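Local atomic coordinates of radical SAM domain protein (Methanothrix thermoacetophila, PDB entry 6Y1X), a protein that probably makes NifB-co, the carbide-containing iron-sulfur precursor of the nitrogenase iron-molybdenum cofactor, by radical S-adenosylmethionine chemistry. Residues 51-56 with 122-127; 58-63 with 115-120; 89-94 with 129-134. All coordinates share one frame; numbering follows the deposited sequence.

Contact 1. Residues 51-56 with 122-127; sequences MHLPVA and FETLRL. With SF4 (iron/sulfur cluster), chain C.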
ATOM      1  N   MET A  51      -8.493   1.718 -11.311  1.00 42.35           N
ATOM      2  CA  MET A  51      -7.692   2.802 -11.863  1.00 50.70           C
ATOM      3  C   MET A  51      -7.009   3.544 -10.727  1.00 38.94           C
ATOM      4  O   MET A  51      -7.579   3.703  -9.645  1.00 36.71           O
ATOM      5  CB  MET A  51      -8.542   3.756 -12.721  1.00 50.11           C
ATOM      6  CG  MET A  51      -9.752   4.351 -12.028  1.00 45.07           C
ATOM      7  SD  MET A  51     -10.672   5.443 -13.136  1.00 56.04           S
ATOM      8  CE  MET A  51      -9.451   6.698 -13.502  1.00 49.71           C
ATOM      9  N   HIS A  52      -5.786   3.992 -10.986  1.00 40.30           N
ATOM     10  CA  HIS A  52      -5.008   4.782 -10.043  1.00 35.47           C
ATOM     11  C   HIS A  52      -5.017   6.241 -10.467  1.00 36.23           C
ATOM     12  O   HIS A  52      -4.901   6.554 -11.655  1.00 39.44           O
ATOM     13  CB  HIS A  52      -3.566   4.280  -9.969  1.00 36.12           C
ATOM     14  CG  HIS A  52      -3.405   3.017  -9.186  1.00 39.42           C
ATOM     15  ND1 HIS A  52      -2.177   2.427  -8.969  1.00 41.61           N
ATOM     16  CD2 HIS A  52      -4.316   2.222  -8.577  1.00 39.06           C
ATOM     17  CE1 HIS A  52      -2.339   1.327  -8.257  1.00 41.99           C
ATOM     18  NE2 HIS A  52      -3.628   1.180  -8.007  1.00 40.13           N
ATOM     19  N   LEU A  53      -5.150   7.133  -9.494  1.00 23.30           N
ATOM     20  CA  LEU A  53      -5.068   8.559  -9.777  1.00 20.80           C
ATOM     21  C   LEU A  53      -3.766   9.088  -9.204  1.00 23.77           C
ATOM     22  O   LEU A  53      -3.626   9.175  -7.975  1.00 24.29           O
ATOM     23  CB  LEU A  53      -6.262   9.302  -9.178  1.00 20.11           C
ATOM     24  CG  LEU A  53      -7.610   8.854  -9.747  1.00 24.57           C
ATOM     25  CD1 LEU A  53      -8.752   9.537  -9.015  1.00 26.23           C
ATOM     26  CD2 LEU A  53      -7.694   9.116 -11.245  1.00 30.16           C
ATOM     27  N   PRO A  54      -2.800   9.452 -10.034  1.00 24.05           N
ATOM     28  CA  PRO A  54      -1.483   9.877  -9.519  1.00 22.52           C
ATOM     29  C   PRO A  54      -1.505  11.330  -9.052  1.00 27.39           C
ATOM     30  O   PRO A  54      -1.050  12.256  -9.723  1.00 28.35           O
ATOM     31  CB  PRO A  54      -0.567   9.663 -10.726  1.00 20.70           C
ATOM     32  CG  PRO A  54      -1.475   9.902 -11.902  1.00 27.84           C
ATOM     33  CD  PRO A  54      -2.818   9.358 -11.506  1.00 24.88           C
ATOM     34  N   VAL A  55      -2.048  11.534  -7.851  1.00 28.91           N
ATOM     35  CA  VAL A  55      -2.247  12.865  -7.285  1.00 24.49           C
ATOM     36  C   VAL A  55      -1.330  13.143  -6.107  1.00 26.02           C
ATOM     37  O   VAL A  55      -1.427  14.222  -5.504  1.00 21.42           O
ATOM     38  CB  VAL A  55      -3.717  13.088  -6.875  1.00 24.89           C
ATOM     39  CG1 VAL A  55      -4.635  12.968  -8.078  1.00 17.69           C
ATOM     40  CG2 VAL A  55      -4.126  12.085  -5.805  1.00 17.96           C
ATOM     41  N   ALA A  56      -0.444  12.214  -5.753  1.00 20.11           N
ATOM     42  CA  ALA A  56       0.239  12.219  -4.459  1.00 20.67           C
ATOM     43  C   ALA A  56       1.745  12.103  -4.659  1.00 18.79           C
ATOM     44  O   ALA A  56       2.336  11.057  -4.373  1.00 19.62           O
ATOM     45  CB  ALA A  56      -0.273  11.084  -3.570  1.00 17.36           C
ATOM     46  N   PHE A 122      -6.726  13.489  -0.338  1.00 21.51           N
ATOM     47  CA  PHE A 122      -8.007  13.604   0.344  1.00 26.66           C
ATOM     48  C   PHE A 122      -8.986  14.435  -0.469  1.00 28.67           C
ATOM     49  O   PHE A 122     -10.184  14.138  -0.501  1.00 28.44           O
ATOM     50  CB  PHE A 122      -7.783  14.194   1.737  1.00 23.83           C
ATOM     51  CG  PHE A 122      -6.803  13.409   2.556  1.00 24.97           C
ATOM     52  CD1 PHE A 122      -7.230  12.344   3.336  1.00 26.79           C
ATOM     53  CD2 PHE A 122      -5.446  13.688   2.494  1.00 26.47           C
ATOM     54  CE1 PHE A 122      -6.330  11.603   4.071  1.00 26.24           C
ATOM     55  CE2 PHE A 122      -4.536  12.944   3.221  1.00 23.86           C
ATOM     56  CZ  PHE A 122      -4.977  11.902   4.012  1.00 25.59           C
ATOM     57  N   GLU A 123      -8.490  15.481  -1.134  1.00 25.52           N
ATOM     58  CA  GLU A 123      -9.358  16.287  -1.982  1.00 29.50           C
ATOM     59  C   GLU A 123      -9.853  15.486  -3.179  1.00 31.35           C
ATOM     60  O   GLU A 123     -11.018  15.605  -3.576  1.00 33.03           O
ATOM     61  CB  GLU A 123      -8.616  17.542  -2.438  1.00 32.80           C
ATOM     62  CG  GLU A 123      -9.477  18.534  -3.188  1.00 52.98           C
ATOM     63  CD  GLU A 123     -10.795  18.801  -2.486  1.00 73.58           C
ATOM     64  OE1 GLU A 123     -11.852  18.623  -3.127  1.00 80.21           O
ATOM     65  OE2 GLU A 123     -10.776  19.174  -1.292  1.00 79.33           O
ATOM     66  N   THR A 124      -8.986  14.651  -3.753  1.00 22.52           N
ATOM     67  CA  THR A 124      -9.368  13.855  -4.915  1.00 24.97           C
ATOM     68  C   THR A 124     -10.433  12.824  -4.559  1.00 29.39           C
ATOM     69  O   THR A 124     -11.464  12.723  -5.233  1.00 29.19           O
ATOM     70  CB  THR A 124      -8.140  13.150  -5.490  1.00 24.01           C
ATOM     71  OG1 THR A 124      -7.198  14.124  -5.955  1.00 28.46           O
ATOM     72  CG2 THR A 124      -8.541  12.248  -6.640  1.00 21.70           C
ATOM     73  N   LEU A 125     -10.208  12.057  -3.491  1.00 24.03           N
ATOM     74  CA  LEU A 125     -11.154  11.007  -3.141  1.00 24.42           C
ATOM     75  C   LEU A 125     -12.455  11.582  -2.606  1.00 24.47           C
ATOM     76  O   LEU A 125     -13.503  10.938  -2.710  1.00 26.38           O
ATOM     77  CB  LEU A 125     -10.531  10.060  -2.123  1.00 27.64           C
ATOM     78  CG  LEU A 125      -9.396   9.213  -2.690  1.00 25.93           C
ATOM     79  CD1 LEU A 125      -8.761   8.433  -1.576  1.00 30.11           C
ATOM     80  CD2 LEU A 125      -9.897   8.285  -3.792  1.00 22.52           C
ATOM     81  N   ARG A 126     -12.408  12.784  -2.031  1.00 26.07           N
ATOM     82  CA  ARG A 126     -13.637  13.477  -1.670  1.00 31.52           C
ATOM     83  C   ARG A 126     -14.433  13.857  -2.915  1.00 36.43           C
ATOM     84  O   ARG A 126     -15.662  13.722  -2.941  1.00 39.49           O
ATOM     85  CB  ARG A 126     -13.308  14.713  -0.835  1.00 32.86           C
ATOM     86  CG  ARG A 126     -14.521  15.464  -0.331  1.00 47.90           C
ATOM     87  CD  ARG A 126     -14.153  16.862   0.134  1.00 58.47           C
ATOM     88  NE  ARG A 126     -13.724  17.716  -0.973  1.00 64.20           N
ATOM     89  CZ  ARG A 126     -14.555  18.389  -1.765  1.00 68.13           C
ATOM     90  NH1 ARG A 126     -15.867  18.307  -1.579  1.00 73.43           N
ATOM     91  NH2 ARG A 126     -14.077  19.145  -2.745  1.00 66.16           N
ATOM     92  N   LEU A 127     -13.747  14.327  -3.962  1.00 28.42           N
ATOM     93  CA  LEU A 127     -14.430  14.665  -5.206  1.00 31.23           C
ATOM     94  C   LEU A 127     -14.997  13.426  -5.889  1.00 31.27           C
ATOM     95  O   LEU A 127     -16.147  13.432  -6.344  1.00 32.32           O
ATOM     96  CB  LEU A 127     -13.477  15.393  -6.155  1.00 31.22           C
ATOM     97  CG  LEU A 127     -13.067  16.834  -5.849  1.00 32.05           C
ATOM     98  CD1 LEU A 127     -12.001  17.289  -6.836  1.00 34.80           C
ATOM     99  CD2 LEU A 127     -14.272  17.762  -5.899  1.00 34.82           C
TER
HETATM  100 FE1  SF4 C 301      -3.440  -1.290  -4.160  1.00 47.68          FE
HETATM  101 FE2  SF4 C 301      -5.354  -2.420  -5.730  1.00 75.44          FE
HETATM  102 FE3  SF4 C 301      -4.473   0.107  -6.219  1.00 56.91          FE
HETATM  103 FE4  SF4 C 301      -6.033  -0.403  -4.007  1.00 58.91          FE
HETATM  104  S1  SF4 C 301      -6.665  -0.591  -6.212  1.00 36.39           S
HETATM  105  S2  SF4 C 301      -4.140   0.900  -4.084  1.00 33.16           S
HETATM  106  S3  SF4 C 301      -5.262  -2.492  -3.432  1.00 33.10           S
HETATM  107  S4  SF4 C 301      -3.233  -1.824  -6.390  1.00 32.55           S
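T124 carries the helix side of this contact, meeting both L53 and V55 of the chain that leaves strand 49-52. F122, first of the segment, points away from this chain and packs its ring against helix 146-156, with a cation-pi contact to R149; a large aromatic suits that second helix interface. T124 then turns its two branches to different partners. Its CG2 lies anti to the backbone N, 3.6 Å from CD1 of L53, where the two side chains pass at an angle. OG1 sits beside the backbone N (chi1 -63°), a setting that lets it hydrogen-bond to the carbonyl O of E120 in its own helix. The hydroxyl also meets the tip of V55, 3.5 Å from CG1 and 3.7 Å from CG2. L125 packs on I156 and V158, and R126 forms a salt bridge with E130.

L53 and V55 also rest on V94 and A90 of helix 87-100 and on V107 and V109 of strand 104-109, so T124 fills one corner of the sheet-helix core of the radical SAM fold. Next to L53, H52 turns to the cluster, and NE2 of H52 binds FE3 of the cluster at 2.2 Å. A threonine suits this corner because its polar atom is satisfied within the helix. No hydrogen bond joins 51-56 to 122-127, which implies that their contact is packing, while backbone bonds to strand 104-109 hold the chain and the adjacent H52 ligates the cluster.

Contact 2. Residues 58-63 with 115-120; sequences KCNIQC and PLANEE. With SF4 (iron/sulfur cluster), chain D.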
ATOM      1  N   LYS A  58       4.487  13.638  -3.230  1.00 16.90           N
ATOM      2  CA  LYS A  58       5.434  13.659  -2.124  1.00 20.65           C
ATOM      3  C   LYS A  58       5.432  12.323  -1.392  1.00 19.70           C
ATOM      4  O   LYS A  58       4.400  11.657  -1.276  1.00 18.46           O
ATOM      5  CB  LYS A  58       5.107  14.778  -1.134  1.00 21.44           C
ATOM      6  CG  LYS A  58       5.061  16.167  -1.747  1.00 31.57           C
ATOM      7  CD  LYS A  58       4.913  17.232  -0.672  1.00 39.42           C
ATOM      8  CE  LYS A  58       3.532  17.217  -0.052  1.00 51.11           C
ATOM      9  NZ  LYS A  58       3.347  18.374   0.869  1.00 61.89           N
ATOM     10  N   CYS A  59       6.594  11.960  -0.856  1.00 15.75           N
ATOM     11  CA  CYS A  59       6.732  10.849   0.072  1.00 22.01           C
ATOM     12  C   CYS A  59       7.386  11.322   1.361  1.00 21.41           C
ATOM     13  O   CYS A  59       8.095  12.332   1.392  1.00 21.64           O
ATOM     14  CB  CYS A  59       7.558   9.700  -0.517  1.00 18.44           C
ATOM     15  SG  CYS A  59       7.363   8.178   0.428  1.00 17.74           S
ATOM     16  N   ASN A  60       7.135  10.574   2.433  1.00 19.59           N
ATOM     17  CA  ASN A  60       7.637  10.921   3.755  1.00 20.83           C
ATOM     18  C   ASN A  60       8.655   9.937   4.304  1.00 21.64           C
ATOM     19  O   ASN A  60       9.095  10.103   5.444  1.00 18.72           O
ATOM     20  CB  ASN A  60       6.473  11.075   4.743  1.00 21.08           C
ATOM     21  CG  ASN A  60       5.515   9.897   4.720  1.00 22.16           C
ATOM     22  OD1 ASN A  60       5.733   8.905   4.021  1.00 18.66           O
ATOM     23  ND2 ASN A  60       4.443  10.004   5.494  1.00 20.50           N
ATOM     24  N   ILE A  61       9.039   8.917   3.544  1.00 15.55           N
ATOM     25  CA  ILE A  61      10.094   8.001   3.942  1.00 17.90           C
ATOM     26  C   ILE A  61      10.997   7.771   2.736  1.00 15.19           C
ATOM     27  O   ILE A  61      10.741   8.271   1.639  1.00 18.41           O
ATOM     28  CB  ILE A  61       9.542   6.662   4.479  1.00 15.80           C
ATOM     29  CG1 ILE A  61       8.889   5.852   3.361  1.00 18.00           C
ATOM     30  CG2 ILE A  61       8.503   6.906   5.568  1.00 16.27           C
ATOM     31  CD1 ILE A  61       8.410   4.480   3.811  1.00 20.65           C
ATOM     32  N   GLN A  62      12.043   6.978   2.937  1.00 15.60           N
ATOM     33  CA  GLN A  62      12.903   6.545   1.841  1.00 16.49           C
ATOM     34  C   GLN A  62      13.228   5.074   2.050  1.00 19.57           C
ATOM     35  O   GLN A  62      14.024   4.722   2.929  1.00 21.47           O
ATOM     36  CB  GLN A  62      14.180   7.380   1.745  1.00 21.30           C
ATOM     37  CG  GLN A  62      15.117   6.911   0.644  1.00 18.47           C
ATOM     38  CD  GLN A  62      14.499   7.050  -0.738  1.00 22.64           C
ATOM     39  OE1 GLN A  62      14.255   8.158  -1.216  1.00 22.22           O
ATOM     40  NE2 GLN A  62      14.200   5.921  -1.366  1.00 17.65           N
ATOM     41  N   CYS A  63      12.607   4.226   1.237  1.00 15.27           N
ATOM     42  CA  CYS A  63      12.878   2.800   1.244  1.00 16.18           C
ATOM     43  C   CYS A  63      14.197   2.550   0.528  1.00 17.10           C
ATOM     44  O   CYS A  63      14.529   3.244  -0.438  1.00 17.39           O
ATOM     45  CB  CYS A  63      11.754   2.051   0.529  1.00 15.22           C
ATOM     46  SG  CYS A  63      10.104   2.356   1.180  1.00 21.05           S
ATOM     47  N   PRO A 115       0.502   8.362  -0.596  1.00 17.04           N
ATOM     48  CA  PRO A 115      -0.808   9.032  -0.657  1.00 15.02           C
ATOM     49  C   PRO A 115      -1.153   9.868   0.568  1.00 20.13           C
ATOM     50  O   PRO A 115      -1.642  10.991   0.413  1.00 24.35           O
ATOM     51  CB  PRO A 115      -1.766   7.854  -0.859  1.00 14.80           C
ATOM     52  CG  PRO A 115      -0.951   6.919  -1.718  1.00 15.87           C
ATOM     53  CD  PRO A 115       0.416   6.964  -1.056  1.00 14.34           C
ATOM     54  N   LEU A 116      -0.887   9.376   1.779  1.00 17.71           N
ATOM     55  CA  LEU A 116      -1.316  10.112   2.963  1.00 16.43           C
ATOM     56  C   LEU A 116      -0.456  11.332   3.266  1.00 16.59           C
ATOM     57  O   LEU A 116      -0.833  12.129   4.129  1.00 20.08           O
ATOM     58  CB  LEU A 116      -1.347   9.195   4.188  1.00 17.97           C
ATOM     59  CG  LEU A 116      -2.183   7.916   4.087  1.00 19.50           C
ATOM     60  CD1 LEU A 116      -2.192   7.172   5.409  1.00 22.54           C
ATOM     61  CD2 LEU A 116      -3.600   8.252   3.665  1.00 22.57           C
ATOM     62  N   ALA A 117       0.663  11.516   2.567  1.00 19.03           N
ATOM     63  CA  ALA A 117       1.526  12.671   2.769  1.00 19.81           C
ATOM     64  C   ALA A 117       1.154  13.838   1.864  1.00 22.63           C
ATOM     65  O   ALA A 117       1.883  14.832   1.824  1.00 22.44           O
ATOM     66  CB  ALA A 117       2.995  12.292   2.551  1.00 15.47           C
ATOM     67  N   ASN A 118       0.046  13.737   1.134  1.00 20.68           N
ATOM     68  CA  ASN A 118      -0.338  14.744   0.154  1.00 20.32           C
ATOM     69  C   ASN A 118      -1.798  15.094   0.380  1.00 18.52           C
ATOM     70  O   ASN A 118      -2.660  14.211   0.317  1.00 23.31           O
ATOM     71  CB  ASN A 118      -0.149  14.229  -1.278  1.00 19.04           C
ATOM     72  CG  ASN A 118       1.298  13.973  -1.622  1.00 20.62           C
ATOM     73  OD1 ASN A 118       1.946  14.795  -2.260  1.00 21.94           O
ATOM     74  ND2 ASN A 118       1.792  12.791  -1.262  1.00 17.79           N
ATOM     75  N   GLU A 119      -2.081  16.373   0.651  1.00 26.89           N
ATOM     76  CA  GLU A 119      -3.472  16.762   0.852  1.00 29.77           C
ATOM     77  C   GLU A 119      -4.313  16.490  -0.387  1.00 26.77           C
ATOM     78  O   GLU A 119      -5.519  16.250  -0.273  1.00 25.59           O
ATOM     79  CB  GLU A 119      -3.571  18.234   1.255  1.00 34.09           C
ATOM     80  CG  GLU A 119      -3.037  18.508   2.644  1.00 43.92           C
ATOM     81  CD  GLU A 119      -3.736  17.671   3.708  1.00 53.58           C
ATOM     82  OE1 GLU A 119      -3.042  17.173   4.623  1.00 58.47           O
ATOM     83  OE2 GLU A 119      -4.978  17.520   3.640  1.00 51.58           O
ATOM     84  N   GLU A 120      -3.692  16.486  -1.571  1.00 27.80           N
ATOM     85  CA  GLU A 120      -4.442  16.269  -2.801  1.00 29.81           C
ATOM     86  C   GLU A 120      -5.094  14.896  -2.827  1.00 25.83           C
ATOM     87  O   GLU A 120      -6.087  14.707  -3.538  1.00 30.91           O
ATOM     88  CB  GLU A 120      -3.539  16.449  -4.023  1.00 30.20           C
ATOM     89  CG  GLU A 120      -3.078  17.887  -4.245  1.00 35.08           C
ATOM     90  CD  GLU A 120      -1.821  18.230  -3.459  1.00 40.29           C
ATOM     91  OE1 GLU A 120      -1.375  17.395  -2.642  1.00 35.85           O
ATOM     92  OE2 GLU A 120      -1.283  19.341  -3.656  1.00 42.08           O
TER
HETATM   93 FE1  SF4 D 302       9.512   5.013  -2.602  1.00 30.46          FE
HETATM   94 FE2  SF4 D 302       9.026   3.805  -0.244  1.00 31.68          FE
HETATM   95 FE3  SF4 D 302       7.000   4.156  -2.033  1.00 29.31          FE
HETATM   96 FE4  SF4 D 302       8.046   6.291  -0.697  1.00 32.20          FE
HETATM   97  S1  SF4 D 302       6.897   4.530   0.236  1.00 17.35           S
HETATM   98  S2  SF4 D 302       7.568   6.192  -2.943  1.00 16.68           S
HETATM   99  S3  SF4 D 302      10.267   5.717  -0.547  1.00 20.44           S
HETATM  100  S4  SF4 D 302       8.852   2.828  -2.320  1.00 17.64           S
HETATM  101  O   HOH W   1       0.110  18.261   0.594  1.00 42.72           O
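The amide of N118 grips the backbone of K58 at two points. Its OD1 accepts from K58 N at 3.0 Å, the donor lying in the carbonyl plane on a lone pair, and its ND2 gives a hydrogen to K58 O at 2.8 Å. The second bond leaves almost in the amide plane, yet approaches the K58 carbonyl tilted 22° from that group's own plane. ND2 also bonds to the carbonyl O of E114, so a carboxamide, with a donor and an acceptor side by side, suits the place. With an alanine here, K58 N and K58 O would probably lose these partners and the chain before C59, the first cysteine of the CX3CX2C motif, would be less firmly fixed.

The side chain of K58 runs obliquely past the amide oxygen. CB lies 3.4 Å from N118 OD1, and CG is just as near. The chain then turns about its CG-CD bond (chi3 -71°), which brings CE to 3.5 Å from the carbonyl O of A117. At the tip, NZ makes a weak bond to a water that also accepts from E119 N, at the start of helix 119-131; a long, flexible lysine can reach this exposed spot.

C59 opens this signature of radical SAM enzymes, completed by C63 and C66, and C59 SG binds FE4 of the cluster while C63 SG binds FE2, each at 2.3 Å; C72 is a further ligand. E114 and P115 end a GPGEP sequence, which corresponds to the GGE motif that in relatives receives the amino group of S-adenosylmethionine.

Just after it, the A117 methyl CB packs 4.0 Å from ND2 of N60, within the cysteine motif, small enough to sit under that amide, whose OD1 bonds to N142 ND2.

Contact 3. Residues 89-94 with 129-134; sequences EALERV and GEKYPH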
ATOM      1  N   GLU A  89      -8.074  17.560 -12.315  1.00 34.60           N
ATOM      2  CA  GLU A  89      -7.709  16.747 -13.469  1.00 29.78           C
ATOM      3  C   GLU A  89      -7.989  15.272 -13.216  1.00 27.72           C
ATOM      4  O   GLU A  89      -8.461  14.559 -14.110  1.00 36.34           O
ATOM      5  CB  GLU A  89      -6.235  16.963 -13.813  1.00 32.63           C
ATOM      6  CG  GLU A  89      -5.927  18.353 -14.338  1.00 39.56           C
ATOM      7  CD  GLU A  89      -4.449  18.680 -14.301  1.00 48.45           C
ATOM      8  OE1 GLU A  89      -3.669  17.874 -13.752  1.00 45.74           O
ATOM      9  OE2 GLU A  89      -4.069  19.752 -14.818  1.00 56.67           O
ATOM     10  N   ALA A  90      -7.710  14.796 -12.000  1.00 25.70           N
ATOM     11  CA  ALA A  90      -7.959  13.395 -11.678  1.00 23.16           C
ATOM     12  C   ALA A  90      -9.441  13.064 -11.789  1.00 24.35           C
ATOM     13  O   ALA A  90      -9.811  12.006 -12.313  1.00 29.80           O
ATOM     14  CB  ALA A  90      -7.436  13.077 -10.279  1.00 20.57           C
ATOM     15  N   LEU A  91     -10.305  13.953 -11.294  1.00 26.51           N
ATOM     16  CA  LEU A  91     -11.742  13.746 -11.443  1.00 27.56           C
ATOM     17  C   LEU A  91     -12.136  13.696 -12.914  1.00 41.22           C
ATOM     18  O   LEU A  91     -12.994  12.898 -13.311  1.00 41.31           O
ATOM     19  CB  LEU A  91     -12.515  14.845 -10.712  1.00 34.13           C
ATOM     20  CG  LEU A  91     -14.038  14.716 -10.761  1.00 39.33           C
ATOM     21  CD1 LEU A  91     -14.489  13.421 -10.098  1.00 37.09           C
ATOM     22  CD2 LEU A  91     -14.695  15.914 -10.100  1.00 41.56           C
ATOM     23  N   GLU A  92     -11.521  14.548 -13.738  1.00 39.83           N
ATOM     24  CA  GLU A  92     -11.803  14.528 -15.169  1.00 40.27           C
ATOM     25  C   GLU A  92     -11.370  13.213 -15.807  1.00 35.67           C
ATOM     26  O   GLU A  92     -12.031  12.721 -16.729  1.00 37.63           O
ATOM     27  CB  GLU A  92     -11.110  15.706 -15.850  1.00 45.22           C
ATOM     28  CG  GLU A  92     -11.675  17.057 -15.457  1.00 52.07           C
ATOM     29  CD  GLU A  92     -10.828  18.208 -15.957  1.00 63.28           C
ATOM     30  OE1 GLU A  92     -11.229  19.373 -15.752  1.00 69.84           O
ATOM     31  OE2 GLU A  92      -9.759  17.949 -16.548  1.00 66.80           O
ATOM     32  N   ARG A  93     -10.252  12.637 -15.354  1.00 31.64           N
ATOM     33  CA  ARG A  93      -9.855  11.340 -15.894  1.00 38.64           C
ATOM     34  C   ARG A  93     -10.844  10.251 -15.499  1.00 40.39           C
ATOM     35  O   ARG A  93     -11.137   9.353 -16.297  1.00 46.66           O
ATOM     36  CB  ARG A  93      -8.438  10.967 -15.460  1.00 33.52           C
ATOM     37  CG  ARG A  93      -7.981   9.659 -16.106  1.00 38.11           C
ATOM     38  CD  ARG A  93      -6.561   9.290 -15.750  1.00 40.62           C
ATOM     39  NE  ARG A  93      -5.592  10.138 -16.440  1.00 46.43           N
ATOM     40  N   VAL A  94     -11.362  10.308 -14.268  1.00 36.64           N
ATOM     41  CA  VAL A  94     -12.400   9.368 -13.850  1.00 28.93           C
ATOM     42  C   VAL A  94     -13.613   9.480 -14.762  1.00 34.22           C
ATOM     43  O   VAL A  94     -14.165   8.469 -15.215  1.00 36.84           O
ATOM     44  CB  VAL A  94     -12.781   9.605 -12.378  1.00 29.51           C
ATOM     45  CG1 VAL A  94     -13.903   8.676 -11.976  1.00 27.58           C
ATOM     46  CG2 VAL A  94     -11.589   9.369 -11.485  1.00 28.25           C
ATOM     47  N   GLY A 129     -15.710  10.373  -4.565  1.00 31.59           N
ATOM     48  CA  GLY A 129     -16.750   9.710  -3.793  1.00 29.10           C
ATOM     49  C   GLY A 129     -18.079  10.436  -3.848  1.00 32.84           C
ATOM     50  O   GLY A 129     -19.142   9.810  -3.871  1.00 38.62           O
ATOM     51  N   GLU A 130     -18.039  11.766  -3.868  1.00 32.13           N
ATOM     52  CA  GLU A 130     -19.272  12.538  -3.869  1.00 33.63           C
ATOM     53  C   GLU A 130     -19.976  12.472  -5.218  1.00 35.89           C
ATOM     54  O   GLU A 130     -21.208  12.480  -5.270  1.00 38.57           O
ATOM     55  CB  GLU A 130     -18.973  13.985  -3.485  1.00 37.31           C
ATOM     56  CG  GLU A 130     -18.709  14.176  -2.003  1.00 49.54           C
ATOM     57  CD  GLU A 130     -18.184  15.559  -1.677  1.00 62.77           C
ATOM     58  OE1 GLU A 130     -18.229  16.440  -2.561  1.00 66.15           O
ATOM     59  OE2 GLU A 130     -17.729  15.767  -0.532  1.00 67.78           O
ATOM     60  N   LYS A 131     -19.222  12.395  -6.313  1.00 35.15           N
ATOM     61  CA  LYS A 131     -19.833  12.327  -7.633  1.00 39.05           C
ATOM     62  C   LYS A 131     -20.196  10.905  -8.046  1.00 38.08           C
ATOM     63  O   LYS A 131     -21.200  10.708  -8.742  1.00 40.73           O
ATOM     64  CB  LYS A 131     -18.889  12.952  -8.665  1.00 39.43           C
ATOM     65  CG  LYS A 131     -19.444  13.038 -10.073  1.00 42.01           C
ATOM     66  CD  LYS A 131     -18.513  13.838 -10.966  1.00 44.23           C
ATOM     67  CE  LYS A 131     -19.021  13.897 -12.396  1.00 48.56           C
ATOM     68  NZ  LYS A 131     -18.083  14.649 -13.272  1.00 48.10           N
ATOM     69  N   TYR A 132     -19.417   9.910  -7.617  1.00 32.63           N
ATOM     70  CA  TYR A 132     -19.597   8.512  -8.016  1.00 35.71           C
ATOM     71  C   TYR A 132     -19.622   7.645  -6.764  1.00 38.98           C
ATOM     72  O   TYR A 132     -18.646   6.945  -6.462  1.00 37.03           O
ATOM     73  CB  TYR A 132     -18.486   8.058  -8.963  1.00 40.21           C
ATOM     74  CG  TYR A 132     -18.400   8.832 -10.260  1.00 42.82           C
ATOM     75  CD1 TYR A 132     -19.406   8.744 -11.213  1.00 45.27           C
ATOM     76  CD2 TYR A 132     -17.316   9.658 -10.527  1.00 38.13           C
ATOM     77  CE1 TYR A 132     -19.331   9.452 -12.396  1.00 43.28           C
ATOM     78  CE2 TYR A 132     -17.233  10.368 -11.712  1.00 33.59           C
ATOM     79  CZ  TYR A 132     -18.243  10.262 -12.641  1.00 37.47           C
ATOM     80  OH  TYR A 132     -18.167  10.966 -13.823  1.00 38.01           O
ATOM     81  N   PRO A 133     -20.732   7.649  -6.023  1.00 33.32           N
ATOM     82  CA  PRO A 133     -20.799   6.851  -4.784  1.00 36.05           C
ATOM     83  C   PRO A 133     -20.710   5.347  -4.996  1.00 34.30           C
ATOM     84  O   PRO A 133     -20.447   4.620  -4.030  1.00 40.96           O
ATOM     85  CB  PRO A 133     -22.155   7.244  -4.176  1.00 35.29           C
ATOM     86  CG  PRO A 133     -22.575   8.483  -4.888  1.00 41.05           C
ATOM     87  CD  PRO A 133     -21.945   8.452  -6.237  1.00 37.35           C
ATOM     88  N   HIS A 134     -20.931   4.851  -6.215  1.00 34.04           N
ATOM     89  CA  HIS A 134     -20.838   3.414  -6.453  1.00 39.93           C
ATOM     90  C   HIS A 134     -19.401   2.915  -6.423  1.00 37.85           C
ATOM     91  O   HIS A 134     -19.164   1.737  -6.129  1.00 34.68           O
ATOM     92  CB  HIS A 134     -21.476   3.062  -7.796  1.00 52.05           C
ATOM     93  CG  HIS A 134     -21.411   1.604  -8.135  1.00 62.63           C
ATOM     94  ND1 HIS A 134     -22.115   0.642  -7.443  1.00 66.44           N
ATOM     95  CD2 HIS A 134     -20.727   0.945  -9.100  1.00 64.38           C
ATOM     96  CE1 HIS A 134     -21.864  -0.545  -7.964  1.00 66.98           C
ATOM     97  NE2 HIS A 134     -21.026  -0.389  -8.972  1.00 66.04           N
TER
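V94 and Y132 make the closest apolar contact, CG1 of the valine standing 3.7 Å from CE2 of the ring and nearly as close to CD2. The two side chains run antiparallel alongside one another, and V94 puts CG1 there by holding it anti to the backbone N (chi1 177°). L91 reaches the same ring carbon more loosely, its CD1 4.4 Å from Y132 CE2. A branched valine on the buried side and a leucine nearer the surface thus both touch the CE2 side of the ring.

Helices 87-100 and 119-131 precede strands 104-109 and 136-141 of the parallel sheet of the radical SAM fold. Y132 is the first residue to leave helical geometry at the end of the second helix, and V128, a turn earlier, extends the same packing to L91 and V94.

The remaining contacts involve the aliphatic part of a charged side chain. K131 is fully extended; its CD passes L91 CD1 at an angle, 4.1 Å away, and its CG lies over one face of the Y132 ring, displaced toward the rim. Beyond them NZ forms a salt bridge with D95, a use of lysine that combines greasy methylenes with a charge at the surface.

Helix 119-131 serves all three contacts: its start in contact 2, its middle in contact 1 and its end in contact 3. Contact 1 is buried and purely a matter of van der Waals packing, whereas contacts 2 and 3 are partly buried and each brings in a lysine at the surface. Contact 2 alone joins its segments by hydrogen bonds, where a side-chain amide pairs with loop backbone. Contacts 1 and 3 share an apolar core, for A90 touches V55 and T124, and V94 touches L53. Contact 1 also abuts contact 2, where A56 meets P115 and N118. Contact 1 includes one cluster ligand, H52, and contact 2 two; contact 3 includes none.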